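Local structure of putative chromatin binding protein (Chaetomium thermophilum, 6QP0) at residues S153-V158 with R223-L228; L4-G9 with S131-K136; A116-L121 with Y143-N148. The protein is Kti12, a tRNA-dependent ATPase essential for tRNA modification by Elongator, represented here by its P-loop nucleotide-binding part with ADP, aluminium fluoride and magnesium bound. All blocks are in the same frame, centred on the assembly; numbering follows the deposited sequence.

All three interactions belong to one P-loop domain built on a parallel sheet of strand order 2-3-1-4-5. Interactions 1 and 2 have centres about 8 Å apart and share that sheet, since strands 153-158 and 4-9 are neighbours in it. Interaction 3 joins two helices and its centre lies about 15 Å from that of interaction 1 and 14 Å from that of interaction 2, with L4 packing against V117, L121 and A146. Along the chain, interactions 2 and 3 interlace and both close before interaction 1 opens. Interaction 2 is next to the nucleotide and magnesium sites, interaction 1 brings in the edge strand, and interaction 3 pairs helices that flank the sheet.

Interaction 1: residues S153-V158 with R223-L228; sequences SCVLQV and RWDSPL
V155 and P227 meet through one backbone hydrogen bond, from V155 N to P227 O at 3.1 Å. One residue on, the CA-H of L228 approaches V155 O, with L228 CA 3.5 Å from that oxygen. The tight part of the contact is centred on V155, a branched residue well suited to a buried strand. Its CG1 is anti to the backbone N (chi1 180°) and meets L228 CD1 at 3.7 Å. Its other methyl, CG2, lies 3.6 Å from D225 O, against the loop backbone. V155 and L228 form a parallel bridge, the point at which the loop becomes edge strand 228-231 of the P-loop domain's parallel sheet; the next backbone bond joins V155 to F229. Just before this, the cis peptide bond ahead of P227 turns the chain sharply, and the proline ring lies beside the strand, its CG 3.7 Å from C154 CB. The D225 carboxylate is taken up by a salt bridge to R139 and a hydrogen bond from the backbone N of N219. At the S153 end the side chain does not reach the loop directly, and a water molecule bridges the two. S153 OG donates to this water, which in turn donates to W224 O at 2.7 Å and to S226 O at 3.2 Å, so a small hydroxyl here connects with two loop carbonyls. At the other end Q157 is only loosely engaged, its CB 4.4 Å from L228 CD1, while its amide NE2 bonds to E217.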
# COMPACT_ATOMS: atom_id res chain seq x y z
N SER A 153 5.28 12.88 0.94
CA SER A 153 4.88 11.54 0.53
C SER A 153 6.11 10.67 0.36
O SER A 153 7.21 11.16 0.07
CB SER A 153 4.08 11.56 -0.77
OG SER A 153 4.80 12.22 -1.80
N CYS A 154 5.92 9.36 0.54
CA CYS A 154 6.99 8.39 0.33
C CYS A 154 6.37 7.07 -0.09
O CYS A 154 5.14 6.90 -0.09
CB CYS A 154 7.84 8.22 1.59
SG CYS A 154 7.04 7.33 2.96
N VAL A 155 7.23 6.13 -0.47
CA VAL A 155 6.82 4.81 -0.91
C VAL A 155 7.53 3.77 -0.05
O VAL A 155 8.73 3.89 0.23
CB VAL A 155 7.13 4.58 -2.40
CG1 VAL A 155 6.70 3.19 -2.83
CG2 VAL A 155 6.45 5.65 -3.26
N LEU A 156 6.78 2.75 0.37
CA LEU A 156 7.31 1.67 1.21
C LEU A 156 6.98 0.35 0.53
O LEU A 156 5.84 -0.12 0.58
CB LEU A 156 6.72 1.74 2.62
CG LEU A 156 6.96 0.50 3.49
CD1 LEU A 156 8.45 0.20 3.61
CD2 LEU A 156 6.34 0.70 4.86
N GLN A 157 7.99 -0.27 -0.09
CA GLN A 157 7.81 -1.54 -0.76
C GLN A 157 8.02 -2.70 0.21
O GLN A 157 8.87 -2.62 1.10
CB GLN A 157 8.76 -1.67 -1.95
CG GLN A 157 8.48 -2.88 -2.83
CD GLN A 157 9.33 -2.88 -4.09
OE1 GLN A 157 10.29 -2.12 -4.21
NE2 GLN A 157 8.97 -3.73 -5.04
N VAL A 158 7.26 -3.76 0.02
CA VAL A 158 7.29 -4.92 0.89
C VAL A 158 7.29 -6.17 0.02
O VAL A 158 6.75 -6.18 -1.09
CB VAL A 158 6.09 -4.94 1.87
CG1 VAL A 158 6.06 -6.23 2.67
CG2 VAL A 158 6.16 -3.74 2.81
N ARG A 223 10.78 11.19 -8.97
CA ARG A 223 10.45 11.92 -7.75
C ARG A 223 9.20 11.40 -7.07
O ARG A 223 9.05 11.59 -5.86
CB ARG A 223 10.28 13.41 -8.07
CG ARG A 223 9.17 13.70 -9.06
CD ARG A 223 9.15 15.16 -9.48
NE ARG A 223 8.04 15.45 -10.38
CZ ARG A 223 8.02 15.15 -11.68
NH1 ARG A 223 6.96 15.45 -12.41
NH2 ARG A 223 9.06 14.55 -12.24
N TRP A 224 8.29 10.75 -7.80
CA TRP A 224 7.05 10.28 -7.21
C TRP A 224 7.19 8.91 -6.55
O TRP A 224 6.33 8.53 -5.75
CB TRP A 224 5.94 10.23 -8.26
CG TRP A 224 6.24 9.37 -9.44
CD1 TRP A 224 6.02 8.03 -9.56
CD2 TRP A 224 6.83 9.80 -10.67
NE1 TRP A 224 6.43 7.60 -10.80
CE2 TRP A 224 6.93 8.66 -11.50
CE3 TRP A 224 7.27 11.03 -11.16
CZ2 TRP A 224 7.46 8.71 -12.79
CZ3 TRP A 224 7.80 11.08 -12.44
CH2 TRP A 224 7.89 9.93 -13.24
N ASP A 225 8.25 8.17 -6.87
CA ASP A 225 8.54 6.91 -6.18
C ASP A 225 9.57 7.08 -5.07
O ASP A 225 9.87 6.10 -4.38
CB ASP A 225 9.02 5.86 -7.18
CG ASP A 225 7.89 5.25 -7.98
OD1 ASP A 225 6.72 5.39 -7.56
OD2 ASP A 225 8.16 4.62 -9.02
N SER A 226 10.11 8.28 -4.89
CA SER A 226 11.04 8.56 -3.81
C SER A 226 10.41 9.51 -2.80
O SER A 226 9.52 10.29 -3.16
CB SER A 226 12.34 9.18 -4.33
OG SER A 226 12.15 10.55 -4.65
N PRO A 227 10.84 9.48 -1.54
CA PRO A 227 11.84 8.54 -0.98
C PRO A 227 11.31 7.11 -0.88
O PRO A 227 10.22 6.90 -0.35
CB PRO A 227 12.14 9.12 0.40
CG PRO A 227 10.96 9.97 0.74
CD PRO A 227 10.46 10.52 -0.57
N LEU A 228 12.08 6.15 -1.38
CA LEU A 228 11.67 4.75 -1.40
C LEU A 228 12.24 4.02 -0.19
O LEU A 228 13.38 4.26 0.21
CB LEU A 228 12.13 4.07 -2.69
CG LEU A 228 11.80 2.57 -2.80
CD1 LEU A 228 10.30 2.34 -2.70
CD2 LEU A 228 12.35 1.99 -4.10
O HOH W 1 6.40 9.97 -3.47

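Interaction 2: residues L4-G9 with S131-K136; sequences LIVVTG and SLNYIK
The side-chain amide of N133 reaches the backbone of V7, its ND2 giving a hydrogen bond to V7 O at 2.8 Å. The bond lies in the carbonyl plane, with a C=O...N angle of 160°, and the acceptor is only 14° out of the plane of the N133 amide. With chi1 at -63°, CG is anti to the carbonyl carbon, and the amide nitrogen ends up beside V6 CG1 as well, 3.6 Å from it. An asparagine suits this place: it tolerates the left-handed backbone conformation and offers a donor and an acceptor together. Its OD1 takes a bond from W138 NE1, and its backbone O is held by R139 NH1. The amide may also ease the crowding of two acceptors, V7 O and S131 O, that stand 3.0 Å apart. L132 O faces T8 and G9, which approach it from the same side. G9 N makes a weak bond to it at 3.5 Å, and T8 CA-H makes a closer, non-classical contact, with T8 CA 3.4 Å from the oxygen. T8 OG1 lies 3.0 Å from L132 O and 3.2 Å from N133 O, and is hydrogen-bonded to Y215 OH. S131 OG is satisfied by D78. G9 is probably the first glycine of the Walker A motif, consistent with the sequence and the bound ADP; L132 CD2 lies 3.4 Å from G9 O. Strand 4-9 runs between strands 125-130 and 153-158, with helix 15-31 covering I5 and V7 and sending K15 against L132, while 131-136 leads from strand 125-130, which ends in the magnesium ligand D130, to I135, the N-cap of helix 136-148.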
# COMPACT_ATOMS: atom_id res chain seq x y z
N LEU A 4 1.71 11.23 3.70
CA LEU A 4 1.21 10.04 3.03
C LEU A 4 2.34 9.03 2.91
O LEU A 4 3.47 9.38 2.53
CB LEU A 4 0.66 10.38 1.64
CG LEU A 4 0.10 9.20 0.84
CD1 LEU A 4 -1.11 8.59 1.54
CD2 LEU A 4 -0.25 9.63 -0.57
N ILE A 5 2.04 7.77 3.23
CA ILE A 5 2.99 6.67 3.12
C ILE A 5 2.36 5.64 2.21
O ILE A 5 1.42 4.94 2.61
CB ILE A 5 3.34 6.07 4.49
CG1 ILE A 5 4.02 7.12 5.37
CG2 ILE A 5 4.23 4.85 4.32
CD1 ILE A 5 4.08 6.74 6.84
N VAL A 6 2.86 5.54 0.98
CA VAL A 6 2.32 4.62 -0.01
C VAL A 6 2.99 3.27 0.17
O VAL A 6 4.18 3.11 -0.13
CB VAL A 6 2.51 5.15 -1.43
CG1 VAL A 6 1.79 4.26 -2.44
CG2 VAL A 6 2.03 6.59 -1.54
N VAL A 7 2.24 2.30 0.69
CA VAL A 7 2.70 0.92 0.71
C VAL A 7 2.49 0.31 -0.67
O VAL A 7 1.55 0.66 -1.39
CB VAL A 7 1.96 0.12 1.80
CG1 VAL A 7 2.34 -1.35 1.74
CG2 VAL A 7 2.26 0.70 3.18
N THR A 8 3.38 -0.60 -1.05
CA THR A 8 3.30 -1.22 -2.36
C THR A 8 3.99 -2.58 -2.31
O THR A 8 4.92 -2.78 -1.53
CB THR A 8 3.94 -0.34 -3.44
OG1 THR A 8 3.86 -1.01 -4.71
CG2 THR A 8 5.40 -0.04 -3.11
N GLY A 9 3.50 -3.49 -3.14
CA GLY A 9 4.06 -4.82 -3.17
C GLY A 9 3.19 -5.73 -4.01
O GLY A 9 2.15 -5.34 -4.53
N SER A 131 -2.22 -0.92 -0.05
CA SER A 131 -2.80 -1.48 -1.26
C SER A 131 -1.67 -1.82 -2.21
O SER A 131 -0.54 -1.36 -2.06
CB SER A 131 -3.79 -0.51 -1.91
OG SER A 131 -4.35 -1.07 -3.08
N LEU A 132 -1.99 -2.65 -3.21
CA LEU A 132 -1.00 -3.04 -4.21
C LEU A 132 -0.25 -1.82 -4.74
O LEU A 132 0.98 -1.82 -4.82
CB LEU A 132 -1.68 -3.80 -5.35
CG LEU A 132 -2.27 -5.16 -4.98
CD1 LEU A 132 -3.24 -5.65 -6.05
CD2 LEU A 132 -1.17 -6.19 -4.77
N ASN A 133 -0.98 -0.76 -5.09
CA ASN A 133 -0.39 0.49 -5.55
C ASN A 133 0.76 0.23 -6.51
O ASN A 133 1.86 0.77 -6.39
CB ASN A 133 0.06 1.34 -4.36
CG ASN A 133 -1.09 1.75 -3.46
OD1 ASN A 133 -2.21 1.97 -3.92
ND2 ASN A 133 -0.82 1.86 -2.16
N TYR A 134 0.49 -0.62 -7.50
CA TYR A 134 1.54 -1.23 -8.32
C TYR A 134 1.80 -0.50 -9.63
O TYR A 134 2.64 -0.96 -10.41
CB TYR A 134 1.17 -2.69 -8.62
CG TYR A 134 0.01 -2.84 -9.57
CD1 TYR A 134 -1.30 -2.87 -9.10
CD2 TYR A 134 0.21 -2.96 -10.93
CE1 TYR A 134 -2.37 -3.02 -9.97
CE2 TYR A 134 -0.85 -3.11 -11.81
CZ TYR A 134 -2.13 -3.13 -11.32
OH TYR A 134 -3.18 -3.28 -12.19
N ILE A 135 1.11 0.61 -9.90
CA ILE A 135 1.25 1.33 -11.15
C ILE A 135 1.98 2.64 -10.88
O ILE A 135 1.61 3.38 -9.96
CB ILE A 135 -0.11 1.58 -11.82
CG1 ILE A 135 -0.89 0.27 -11.95
CG2 ILE A 135 0.09 2.22 -13.19
CD1 ILE A 135 -2.32 0.45 -12.42
N LYS A 136 3.00 2.93 -11.68
CA LYS A 136 3.75 4.18 -11.52
C LYS A 136 2.83 5.38 -11.69
O LYS A 136 2.92 6.35 -10.92
CB LYS A 136 4.90 4.23 -12.53
CG LYS A 136 5.98 3.20 -12.28
CD LYS A 136 7.05 3.23 -13.36
CE LYS A 136 8.10 2.15 -13.12
NZ LYS A 136 9.17 2.17 -14.16

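Interaction 3: residues A116-L121 with Y143-N148; sequences AVKRVL and YCEAKN
E145 stretches from its helix across to V117 and K118, and its chain is the main link between the two segments. CB heads toward the other helix, and CG, anti to the backbone N (chi1 -172°), passes 4.4 Å from L121 CD2. The chain stays extended, bringing CD to 3.9 Å from V117 CG1. OE1 lies 3.8 Å from V117 CG1, while OE2 comes within 3.2 Å of K118 CB and equally near K118 N, at an angle too poor for a hydrogen bond. K118 NZ, 6.2 Å from E145 OE2, does not meet this carboxylate, so any attraction probably acts at a distance. With an alanine here the carboxylate and its chain are gone, and the space beside V117 and K118 would probably be left unfilled. Beside E145, L121 CD2 rests on A146 CA at 3.8 Å, and the small A146 lets the helix come this near. V117 and L121 also face the sheet, touching L129 and V127 of strand 125-130. Helices 106-120 and 136-148 pack side by side along the parallel sheet, the layered alpha/beta build of P-loop NTPases, in which strand 125-130, helix 136-148 and strand 153-158 form a beta-alpha-beta crossover.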
# COMPACT_ATOMS: atom_id res chain seq x y z
N ALA A 116 -10.67 8.35 -0.34
CA ALA A 116 -10.42 8.05 1.06
C ALA A 116 -9.21 8.81 1.59
O ALA A 116 -9.23 9.31 2.72
CB ALA A 116 -10.24 6.55 1.25
N VAL A 117 -8.15 8.90 0.80
CA VAL A 117 -6.95 9.61 1.24
C VAL A 117 -7.22 11.11 1.32
O VAL A 117 -6.88 11.76 2.31
CB VAL A 117 -5.77 9.30 0.30
CG1 VAL A 117 -4.55 10.12 0.70
CG2 VAL A 117 -5.44 7.82 0.33
N LYS A 118 -7.86 11.67 0.28
CA LYS A 118 -8.09 13.10 0.25
C LYS A 118 -8.92 13.57 1.44
O LYS A 118 -8.75 14.70 1.91
CB LYS A 118 -8.77 13.50 -1.06
CG LYS A 118 -8.61 14.97 -1.41
CD LYS A 118 -9.38 15.33 -2.67
CE LYS A 118 -8.77 16.54 -3.36
NZ LYS A 118 -8.61 17.70 -2.43
N ARG A 119 -9.82 12.72 1.93
CA ARG A 119 -10.69 13.11 3.04
C ARG A 119 -9.93 13.30 4.35
O ARG A 119 -10.40 14.04 5.21
CB ARG A 119 -11.79 12.07 3.24
CG ARG A 119 -12.82 12.04 2.12
CD ARG A 119 -13.59 10.72 2.10
NE ARG A 119 -14.48 10.64 0.95
CZ ARG A 119 -14.94 9.50 0.44
NH1 ARG A 119 -14.59 8.34 0.97
NH2 ARG A 119 -15.75 9.52 -0.61
N VAL A 120 -8.77 12.67 4.51
CA VAL A 120 -8.05 12.70 5.77
C VAL A 120 -6.65 13.26 5.60
O VAL A 120 -6.12 13.94 6.49
CB VAL A 120 -7.99 11.29 6.41
CG1 VAL A 120 -9.36 10.86 6.86
CG2 VAL A 120 -7.40 10.29 5.42
N LEU A 121 -6.02 12.99 4.45
CA LEU A 121 -4.62 13.35 4.26
C LEU A 121 -4.43 14.86 4.41
O LEU A 121 -5.17 15.66 3.83
CB LEU A 121 -4.14 12.89 2.89
CG LEU A 121 -2.68 13.23 2.54
CD1 LEU A 121 -1.72 12.55 3.50
CD2 LEU A 121 -2.37 12.84 1.10
N TYR A 143 1.32 10.84 -5.34
CA TYR A 143 2.35 11.84 -5.10
C TYR A 143 1.79 13.25 -5.27
O TYR A 143 1.95 14.10 -4.40
CB TYR A 143 3.54 11.59 -6.04
CG TYR A 143 4.53 12.73 -6.15
CD1 TYR A 143 5.48 12.95 -5.17
CD2 TYR A 143 4.52 13.57 -7.26
CE1 TYR A 143 6.39 13.99 -5.28
CE2 TYR A 143 5.42 14.60 -7.38
CZ TYR A 143 6.36 14.81 -6.39
OH TYR A 143 7.26 15.84 -6.51
N CYS A 144 1.12 13.49 -6.40
CA CYS A 144 0.52 14.80 -6.62
C CYS A 144 -0.58 15.09 -5.60
O CYS A 144 -0.82 16.26 -5.27
CB CYS A 144 -0.04 14.89 -8.04
SG CYS A 144 1.22 14.67 -9.31
N GLU A 145 -1.24 14.05 -5.09
CA GLU A 145 -2.26 14.26 -4.06
C GLU A 145 -1.64 14.81 -2.79
O GLU A 145 -2.14 15.79 -2.21
CB GLU A 145 -3.00 12.95 -3.79
CG GLU A 145 -4.21 13.12 -2.88
CD GLU A 145 -5.07 11.87 -2.79
OE1 GLU A 145 -4.57 10.77 -3.09
OE2 GLU A 145 -6.25 12.00 -2.41
N ALA A 146 -0.55 14.20 -2.32
CA ALA A 146 0.14 14.71 -1.14
C ALA A 146 0.70 16.10 -1.40
O ALA A 146 0.72 16.95 -0.50
CB ALA A 146 1.26 13.75 -0.73
N LYS A 147 1.17 16.36 -2.62
CA LYS A 147 1.60 17.70 -2.99
C LYS A 147 0.47 18.70 -2.81
O LYS A 147 0.67 19.79 -2.26
CB LYS A 147 2.12 17.71 -4.43
CG LYS A 147 2.38 19.09 -5.00
CD LYS A 147 2.88 19.03 -6.44
CE LYS A 147 4.28 18.44 -6.53
NZ LYS A 147 4.83 18.52 -7.92
N ASN A 148 -0.74 18.35 -3.27
CA ASN A 148 -1.88 19.25 -3.13
C ASN A 148 -2.31 19.38 -1.68
O ASN A 148 -2.87 20.41 -1.30
CB ASN A 148 -3.03 18.76 -4.00
CG ASN A 148 -2.88 19.17 -5.45
OD1 ASN A 148 -2.65 20.34 -5.75
ND2 ASN A 148 -2.99 18.21 -6.36